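Local coordinates for probable oxidoreductase (Mycobacterium abscessus, PDB 4EYE), which probably catalyses an oxidoreductase reaction, as a member of the quinone oxidoreductase and zinc-binding dehydrogenase family, at residues Met147-Ala152 / Ala291-Glu296; Ile141-Thr146 / Gly170-Ala175. All coordinates share one frame; numbering follows the deposited sequence.

Contact 1: residues Met147-Ala152 / Ala291-Glu296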
ATOM      1  N   MET A 147      -3.630   3.663   4.866  1.00 15.79           N
ATOM      2  CA  MET A 147      -3.515   3.538   6.306  1.00 15.87           C
ATOM      3  C   MET A 147      -3.619   4.880   7.035  1.00 16.12           C
ATOM      4  O   MET A 147      -4.209   4.914   8.104  1.00 16.28           O
ATOM      5  CB  MET A 147      -2.290   2.705   6.730  1.00 15.76           C
ATOM      6  CG  MET A 147      -2.414   1.183   6.452  1.00 15.75           C
ATOM      7  SD  MET A 147      -3.974   0.441   7.075  1.00 15.94           S
ATOM      8  CE  MET A 147      -3.980   1.007   8.778  1.00 16.03           C
ATOM      9  N   TYR A 148      -3.180   5.986   6.421  1.00 16.34           N
ATOM     10  CA  TYR A 148      -3.415   7.322   7.002  1.00 16.70           C
ATOM     11  C   TYR A 148      -4.927   7.570   7.095  1.00 17.04           C
ATOM     12  O   TYR A 148      -5.444   7.927   8.155  1.00 17.25           O
ATOM     13  CB  TYR A 148      -2.761   8.456   6.218  1.00 16.84           C
ATOM     14  CG  TYR A 148      -2.723   9.736   7.017  1.00 17.21           C
ATOM     15  CD1 TYR A 148      -1.607  10.055   7.787  1.00 17.42           C
ATOM     16  CD2 TYR A 148      -3.798  10.589   7.043  1.00 17.53           C
ATOM     17  CE1 TYR A 148      -1.562  11.194   8.564  1.00 17.80           C
ATOM     18  CE2 TYR A 148      -3.778  11.738   7.827  1.00 17.91           C
ATOM     19  CZ  TYR A 148      -2.625  12.035   8.567  1.00 18.01           C
ATOM     20  OH  TYR A 148      -2.593  13.159   9.328  1.00 18.48           O
ATOM     21  N   PHE A 149      -5.607   7.407   5.972  1.00 17.17           N
ATOM     22  CA  PHE A 149      -7.060   7.450   5.922  1.00 17.60           C
ATOM     23  C   PHE A 149      -7.739   6.524   6.934  1.00 17.79           C
ATOM     24  O   PHE A 149      -8.619   6.961   7.654  1.00 18.17           O
ATOM     25  CB  PHE A 149      -7.500   7.081   4.511  1.00 17.65           C
ATOM     26  CG  PHE A 149      -8.967   6.795   4.369  1.00 18.02           C
ATOM     27  CD1 PHE A 149      -9.915   7.827   4.465  1.00 18.36           C
ATOM     28  CD2 PHE A 149      -9.396   5.530   4.044  1.00 18.08           C
ATOM     29  CE1 PHE A 149     -11.262   7.572   4.264  1.00 18.80           C
ATOM     30  CE2 PHE A 149     -10.762   5.264   3.853  1.00 18.50           C
ATOM     31  CZ  PHE A 149     -11.684   6.284   3.954  1.00 18.81           C
ATOM     32  N   ALA A 150      -7.321   5.257   6.988  1.00 17.80           N
ATOM     33  CA  ALA A 150      -7.897   4.294   7.935  1.00 18.18           C
ATOM     34  C   ALA A 150      -7.794   4.782   9.362  1.00 18.44           C
ATOM     35  O   ALA A 150      -8.749   4.674  10.154  1.00 18.72           O
ATOM     36  CB  ALA A 150      -7.194   2.909   7.844  1.00 17.88           C
ATOM     37  N   TYR A 151      -6.609   5.247   9.716  1.00 18.52           N
ATOM     38  CA  TYR A 151      -6.370   5.736  11.078  1.00 18.96           C
ATOM     39  C   TYR A 151      -6.993   7.096  11.390  1.00 19.81           C
ATOM     40  O   TYR A 151      -7.717   7.273  12.409  1.00 20.54           O
ATOM     41  CB  TYR A 151      -4.874   5.819  11.323  1.00 18.71           C
ATOM     42  CG  TYR A 151      -4.185   4.496  11.547  1.00 18.44           C
ATOM     43  CD1 TYR A 151      -4.809   3.450  12.185  1.00 18.40           C
ATOM     44  CD2 TYR A 151      -2.855   4.322  11.154  1.00 18.23           C
ATOM     45  CE1 TYR A 151      -4.133   2.256  12.439  1.00 18.36           C
ATOM     46  CE2 TYR A 151      -2.200   3.137  11.368  1.00 18.12           C
ATOM     47  CZ  TYR A 151      -2.805   2.111  12.007  1.00 18.17           C
ATOM     48  OH  TYR A 151      -2.063   0.950  12.256  1.00 18.03           O
ATOM     49  N   ALA A 152      -6.783   8.055  10.512  1.00 20.01           N
ATOM     50  CA  ALA A 152      -7.185   9.427  10.801  1.00 20.57           C
ATOM     51  C   ALA A 152      -8.669   9.627  10.600  1.00 21.25           C
ATOM     52  O   ALA A 152      -9.302  10.282  11.418  1.00 22.51           O
ATOM     53  CB  ALA A 152      -6.408  10.381   9.940  1.00 19.97           C
ATOM     54  N   ALA A 291     -12.215  13.819  -3.283  1.00 26.36           N
ATOM     55  CA  ALA A 291     -10.884  13.903  -3.862  1.00 26.34           C
ATOM     56  C   ALA A 291      -9.957  14.853  -3.058  1.00 26.06           C
ATOM     57  O   ALA A 291      -8.770  14.584  -2.941  1.00 26.83           O
ATOM     58  CB  ALA A 291     -10.938  14.275  -5.350  1.00 26.45           C
ATOM     59  N   ASP A 292     -10.498  15.909  -2.466  1.00 26.10           N
ATOM     60  CA  ASP A 292      -9.697  16.848  -1.685  1.00 26.33           C
ATOM     61  C   ASP A 292      -9.126  16.286  -0.383  1.00 24.82           C
ATOM     62  O   ASP A 292      -8.187  16.844   0.137  1.00 24.00           O
ATOM     63  CB  ASP A 292     -10.482  18.110  -1.366  1.00 27.76           C
ATOM     64  CG  ASP A 292     -10.884  18.864  -2.617  1.00 29.18           C
ATOM     65  OD1 ASP A 292     -10.413  18.505  -3.714  1.00 30.89           O
ATOM     66  OD2 ASP A 292     -11.659  19.820  -2.505  1.00 30.59           O
ATOM     67  N   TYR A 293      -9.649  15.160   0.104  1.00 24.32           N
ATOM     68  CA  TYR A 293      -9.063  14.537   1.289  1.00 23.61           C
ATOM     69  C   TYR A 293      -7.617  14.129   1.004  1.00 23.39           C
ATOM     70  O   TYR A 293      -6.770  14.117   1.914  1.00 22.77           O
ATOM     71  CB  TYR A 293      -9.893  13.390   1.813  1.00 23.16           C
ATOM     72  CG  TYR A 293      -9.388  12.867   3.145  1.00 22.54           C
ATOM     73  CD1 TYR A 293      -9.501  13.628   4.315  1.00 22.66           C
ATOM     74  CD2 TYR A 293      -8.806  11.621   3.238  1.00 22.11           C
ATOM     75  CE1 TYR A 293      -9.049  13.128   5.528  1.00 22.25           C
ATOM     76  CE2 TYR A 293      -8.348  11.120   4.442  1.00 21.66           C
ATOM     77  CZ  TYR A 293      -8.485  11.878   5.590  1.00 22.14           C
ATOM     78  OH  TYR A 293      -7.999  11.380   6.795  1.00 22.53           O
ATOM     79  N   LEU A 294      -7.331  13.838  -0.265  1.00 23.20           N
ATOM     80  CA  LEU A 294      -5.992  13.495  -0.681  1.00 23.26           C
ATOM     81  C   LEU A 294      -4.939  14.535  -0.280  1.00 23.78           C
ATOM     82  O   LEU A 294      -3.823  14.171   0.031  1.00 23.14           O
ATOM     83  CB  LEU A 294      -5.958  13.275  -2.187  1.00 23.02           C
ATOM     84  CG  LEU A 294      -4.733  12.577  -2.774  1.00 22.81           C
ATOM     85  CD1 LEU A 294      -4.499  11.149  -2.217  1.00 22.11           C
ATOM     86  CD2 LEU A 294      -4.980  12.525  -4.278  1.00 22.91           C
ATOM     87  N   TYR A 295      -5.298  15.822  -0.271  1.00 24.98           N
ATOM     88  CA  TYR A 295      -4.363  16.844   0.170  1.00 26.16           C
ATOM     89  C   TYR A 295      -4.014  16.662   1.640  1.00 24.01           C
ATOM     90  O   TYR A 295      -2.866  16.887   2.030  1.00 23.02           O
ATOM     91  CB  TYR A 295      -4.902  18.274   0.042  1.00 30.03           C
ATOM     92  CG  TYR A 295      -5.451  18.735  -1.289  1.00 34.82           C
ATOM     93  CD1 TYR A 295      -4.936  18.300  -2.516  1.00 37.27           C
ATOM     94  CD2 TYR A 295      -6.535  19.631  -1.309  1.00 37.71           C
ATOM     95  CE1 TYR A 295      -5.481  18.767  -3.715  1.00 38.70           C
ATOM     96  CE2 TYR A 295      -7.067  20.094  -2.490  1.00 40.57           C
ATOM     97  CZ  TYR A 295      -6.536  19.679  -3.686  1.00 41.56           C
ATOM     98  OH  TYR A 295      -7.121  20.189  -4.850  1.00 48.63           O
ATOM     99  N   GLU A 296      -5.003  16.263   2.425  1.00 22.15           N
ATOM    100  CA  GLU A 296      -4.814  16.021   3.858  1.00 21.56           C
ATOM    101  C   GLU A 296      -3.994  14.774   4.138  1.00 19.61           C
ATOM    102  O   GLU A 296      -3.196  14.780   5.038  1.00 19.11           O
ATOM    103  CB  GLU A 296      -6.161  15.883   4.589  1.00 22.54           C
ATOM    104  CG  GLU A 296      -5.986  16.006   6.083  1.00 23.92           C
ATOM    105  CD  GLU A 296      -7.266  15.816   6.918  1.00 25.05           C
ATOM    106  OE1 GLU A 296      -7.143  15.131   7.982  1.00 27.33           O
ATOM    107  OE2 GLU A 296      -8.305  16.395   6.558  1.00 24.78           O
TER
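Tyr148 and Tyr293 open a worked example of how two helices with well-separated backbones can be bridged chiefly by one long aromatic side chain, with Glu296 adding a smaller share at the margin. Along Met147-Ala152, Tyr148 comes first: the edge of its ring faces the phenolic OH of Tyr293, which lies near the ring plane, with CD2 4.3 Å from that oxygen. Farther out on the same ring, CE2 approaches the backbone O of Glu296 loosely. Phe149 makes the closest touch. Its CG stands anti to the backbone N (chi1 168°), which carries the ring out beside Tyr293, and CD1 meets Tyr293 CE2 at 3.6 Å. The two side chains cross at about a right angle, but the rings themselves are inclined at 70° with centroids 6.0 Å apart, an oblique meeting that is neither a stack nor an edge-to-face pair. One turn on from Tyr148, Ala152 sets its CB 3.7 Å from Tyr293 OH, where the phenol end lies against the helix. Tyr293 thus reaches across a CA-CA separation of 8.7 Å to Phe149, its contacts being with carbon atoms and made without a direct hydrogen bond between the segments. Beyond the pair, Trp283 and Phe286 extend the aromatic cluster around Phe149, while Arg153 forms a cation-pi interaction with the Tyr293 ring. The arrangement is a largely aromatic helix-helix contact with polar atoms at its margin, joining helix 143-154 to the start of helix 293-306 in a medium-chain dehydrogenase/reductase fold.

Contact 2: residues Ile141-Thr146 / Gly170-Ala175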
ATOM      1  N   ILE A 141       2.440   5.296  -1.834  1.00 17.27           N
ATOM      2  CA  ILE A 141       1.247   5.614  -2.621  1.00 17.47           C
ATOM      3  C   ILE A 141      -0.049   4.884  -2.274  1.00 17.71           C
ATOM      4  O   ILE A 141      -0.999   5.522  -1.840  1.00 18.34           O
ATOM      5  CB  ILE A 141       1.506   5.563  -4.136  1.00 17.55           C
ATOM      6  CG1 ILE A 141       2.549   6.592  -4.519  1.00 17.59           C
ATOM      7  CG2 ILE A 141       0.214   5.822  -4.905  1.00 17.59           C
ATOM      8  CD1 ILE A 141       3.042   6.494  -5.952  1.00 17.71           C
ATOM      9  N   ALA A 142      -0.124   3.580  -2.489  1.00 17.68           N
ATOM     10  CA  ALA A 142      -1.326   2.822  -2.094  1.00 17.55           C
ATOM     11  C   ALA A 142      -1.316   2.570  -0.594  1.00 17.19           C
ATOM     12  O   ALA A 142      -2.302   2.941   0.096  1.00 17.13           O
ATOM     13  CB  ALA A 142      -1.472   1.511  -2.856  1.00 17.68           C
ATOM     14  N   ASN A 143      -0.230   2.012  -0.074  1.00 16.58           N
ATOM     15  CA  ASN A 143      -0.278   1.518   1.286  1.00 16.30           C
ATOM     16  C   ASN A 143      -0.375   2.578   2.411  1.00 16.02           C
ATOM     17  O   ASN A 143      -1.130   2.395   3.380  1.00 15.93           O
ATOM     18  CB  ASN A 143       0.866   0.529   1.595  1.00 16.35           C
ATOM     19  CG  ASN A 143       0.860  -0.709   0.671  1.00 16.58           C
ATOM     20  OD1 ASN A 143      -0.149  -1.007   0.057  1.00 16.71           O
ATOM     21  ND2 ASN A 143       2.015  -1.415   0.569  1.00 16.58           N
ATOM     22  N   TYR A 144       0.360   3.673   2.274  1.00 15.69           N
ATOM     23  CA  TYR A 144       0.439   4.686   3.335  1.00 15.58           C
ATOM     24  C   TYR A 144      -0.751   5.615   3.320  1.00 15.61           C
ATOM     25  O   TYR A 144      -1.239   6.001   4.410  1.00 15.68           O
ATOM     26  CB  TYR A 144       1.820   5.412   3.335  1.00 15.56           C
ATOM     27  CG  TYR A 144       2.948   4.485   3.826  1.00 15.56           C
ATOM     28  CD1 TYR A 144       3.387   3.392   3.059  1.00 15.50           C
ATOM     29  CD2 TYR A 144       3.527   4.658   5.076  1.00 15.69           C
ATOM     30  CE1 TYR A 144       4.381   2.552   3.489  1.00 15.57           C
ATOM     31  CE2 TYR A 144       4.513   3.797   5.533  1.00 15.77           C
ATOM     32  CZ  TYR A 144       4.966   2.759   4.736  1.00 15.71           C
ATOM     33  OH  TYR A 144       5.953   1.895   5.226  1.00 15.85           O
ATOM     34  N   HIS A 145      -1.235   5.995   2.131  1.00 15.60           N
ATOM     35  CA  HIS A 145      -2.431   6.816   2.063  1.00 15.74           C
ATOM     36  C   HIS A 145      -3.624   6.059   2.551  1.00 15.82           C
ATOM     37  O   HIS A 145      -4.458   6.624   3.227  1.00 15.95           O
ATOM     38  CB  HIS A 145      -2.714   7.329   0.627  1.00 15.81           C
ATOM     39  CG  HIS A 145      -1.873   8.476   0.242  1.00 15.84           C
ATOM     40  ND1 HIS A 145      -2.292   9.747   0.352  1.00 16.02           N
ATOM     41  CD2 HIS A 145      -0.557   8.533  -0.229  1.00 15.75           C
ATOM     42  CE1 HIS A 145      -1.304  10.553  -0.014  1.00 16.03           C
ATOM     43  NE2 HIS A 145      -0.254   9.812  -0.366  1.00 15.88           N
ATOM     44  N   THR A 146      -3.705   4.762   2.230  1.00 15.78           N
ATOM     45  CA  THR A 146      -4.771   3.916   2.737  1.00 15.91           C
ATOM     46  C   THR A 146      -4.796   3.878   4.275  1.00 15.90           C
ATOM     47  O   THR A 146      -5.846   4.053   4.886  1.00 16.06           O
ATOM     48  CB  THR A 146      -4.656   2.478   2.201  1.00 15.92           C
ATOM     49  OG1 THR A 146      -4.744   2.501   0.786  1.00 16.00           O
ATOM     50  CG2 THR A 146      -5.761   1.589   2.751  1.00 16.10           C
ATOM     51  N   GLY A 170       3.438  -7.593   5.576  1.00 19.23           N
ATOM     52  CA  GLY A 170       3.030  -7.287   4.231  1.00 18.98           C
ATOM     53  C   GLY A 170       3.048  -5.764   4.017  1.00 18.54           C
ATOM     54  O   GLY A 170       3.450  -5.010   4.896  1.00 18.27           O
ATOM     55  N   GLY A 171       2.636  -5.325   2.828  1.00 18.26           N
ATOM     56  CA  GLY A 171       2.718  -3.894   2.470  1.00 17.87           C
ATOM     57  C   GLY A 171       1.847  -3.037   3.372  1.00 17.59           C
ATOM     58  O   GLY A 171       2.287  -2.080   3.984  1.00 17.53           O
ATOM     59  N   ILE A 172       0.595  -3.445   3.495  1.00 17.43           N
ATOM     60  CA  ILE A 172      -0.346  -2.726   4.295  1.00 17.20           C
ATOM     61  C   ILE A 172       0.020  -2.775   5.765  1.00 16.81           C
ATOM     62  O   ILE A 172       0.039  -1.764   6.432  1.00 16.63           O
ATOM     63  CB  ILE A 172      -1.763  -3.266   4.071  1.00 17.49           C
ATOM     64  CG1 ILE A 172      -2.207  -2.895   2.671  1.00 17.70           C
ATOM     65  CG2 ILE A 172      -2.684  -2.628   5.121  1.00 17.49           C
ATOM     66  CD1 ILE A 172      -2.668  -1.430   2.613  1.00 17.81           C
ATOM     67  N   GLY A 173       0.374  -3.964   6.246  1.00 16.63           N
ATOM     68  CA  GLY A 173       0.804  -4.131   7.622  1.00 16.50           C
ATOM     69  C   GLY A 173       1.959  -3.231   8.020  1.00 16.34           C
ATOM     70  O   GLY A 173       1.935  -2.644   9.085  1.00 16.31           O
ATOM     71  N   THR A 174       2.986  -3.137   7.160  1.00 16.14           N
ATOM     72  CA  THR A 174       4.140  -2.305   7.416  1.00 16.09           C
ATOM     73  C   THR A 174       3.794  -0.817   7.539  1.00 15.97           C
ATOM     74  O   THR A 174       4.214  -0.154   8.510  1.00 16.07           O
ATOM     75  CB  THR A 174       5.188  -2.492   6.286  1.00 16.08           C
ATOM     76  OG1 THR A 174       5.568  -3.876   6.280  1.00 16.24           O
ATOM     77  CG2 THR A 174       6.414  -1.626   6.513  1.00 16.16           C
ATOM     78  N   ALA A 175       2.990  -0.323   6.586  1.00 15.78           N
ATOM     79  CA  ALA A 175       2.457   1.018   6.682  1.00 15.74           C
ATOM     80  C   ALA A 175       1.622   1.193   7.961  1.00 15.85           C
ATOM     81  O   ALA A 175       1.676   2.222   8.632  1.00 15.92           O
ATOM     82  CB  ALA A 175       1.632   1.374   5.428  1.00 15.59           C
TER
HETATM   83  O   HOH W   1       4.376  -0.945   2.303  1.00 20.28           O
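Asn143, Ala175 and Ile172 bury the most surface here, and together with Tyr144 they illustrate how small residues let two helices come close. Asn143 and Ile172 have CA atoms only 5.2 Å apart. The Asn143 amide is laid against the first turn of helix 171-182, its ND2 3.2 Å from Gly171 CA, a fit that depends on the missing side chain of this glycine. A direct bond from ND2 to Gly171 O is ruled out by a poor angle; instead a water accepts from ND2 at 3.0 Å and donates to Gly171 O, joining the helices indirectly. The other branch of the amide, OD1, lies 3.6 Å from Ile172 CD1. That methyl also comes loosely near Thr146 CG2. Ala175 occupies the next turn, directing CB at the opposing helix, where it lies 3.6 Å from the backbone O of Asn143. The same methyl sits over one face of the Tyr144 ring, 3.4 Å from the centroid and only 6° off the ring normal, a well-centred CH-pi contact. Tyr144 CG lies beside its own backbone N (chi1 -71°), an orientation that sends the ring alongside the second helix, where its OH is hydrogen-bonded to Gln178. Gly170, at the N-cap position, has its carbonyl gripped by both N and OG1 of Thr174. Glycines at the start of a helix that follows the first strand, 162-165, of the parallel sheet are characteristic of the dinucleotide-binding Rossmann fold, and this contact packs helix 143-154 against that helix.

Overall arrangement
Helix 143-154 is the common element, its earlier turns serving contact 2 and its later ones contact 1, with the two centres 13 Å apart. Each contact brings a different partner helix, 171-182 in one case and 293-306 in the other, and the segments alternate along the chain. The two also touch directly: Met147 CG lies 3.8 Å from Ile172 O, and Leu294 CD1 packs 3.7 Å from His145 ND1. Contact 2 lies near the middle of the molecule, contact 1 farther out. A bound methylpentanediol, probably from crystallisation, sits about 4 Å from the Thr146 side chain and accordingly belongs beside contact 2, where it may mark a pocket.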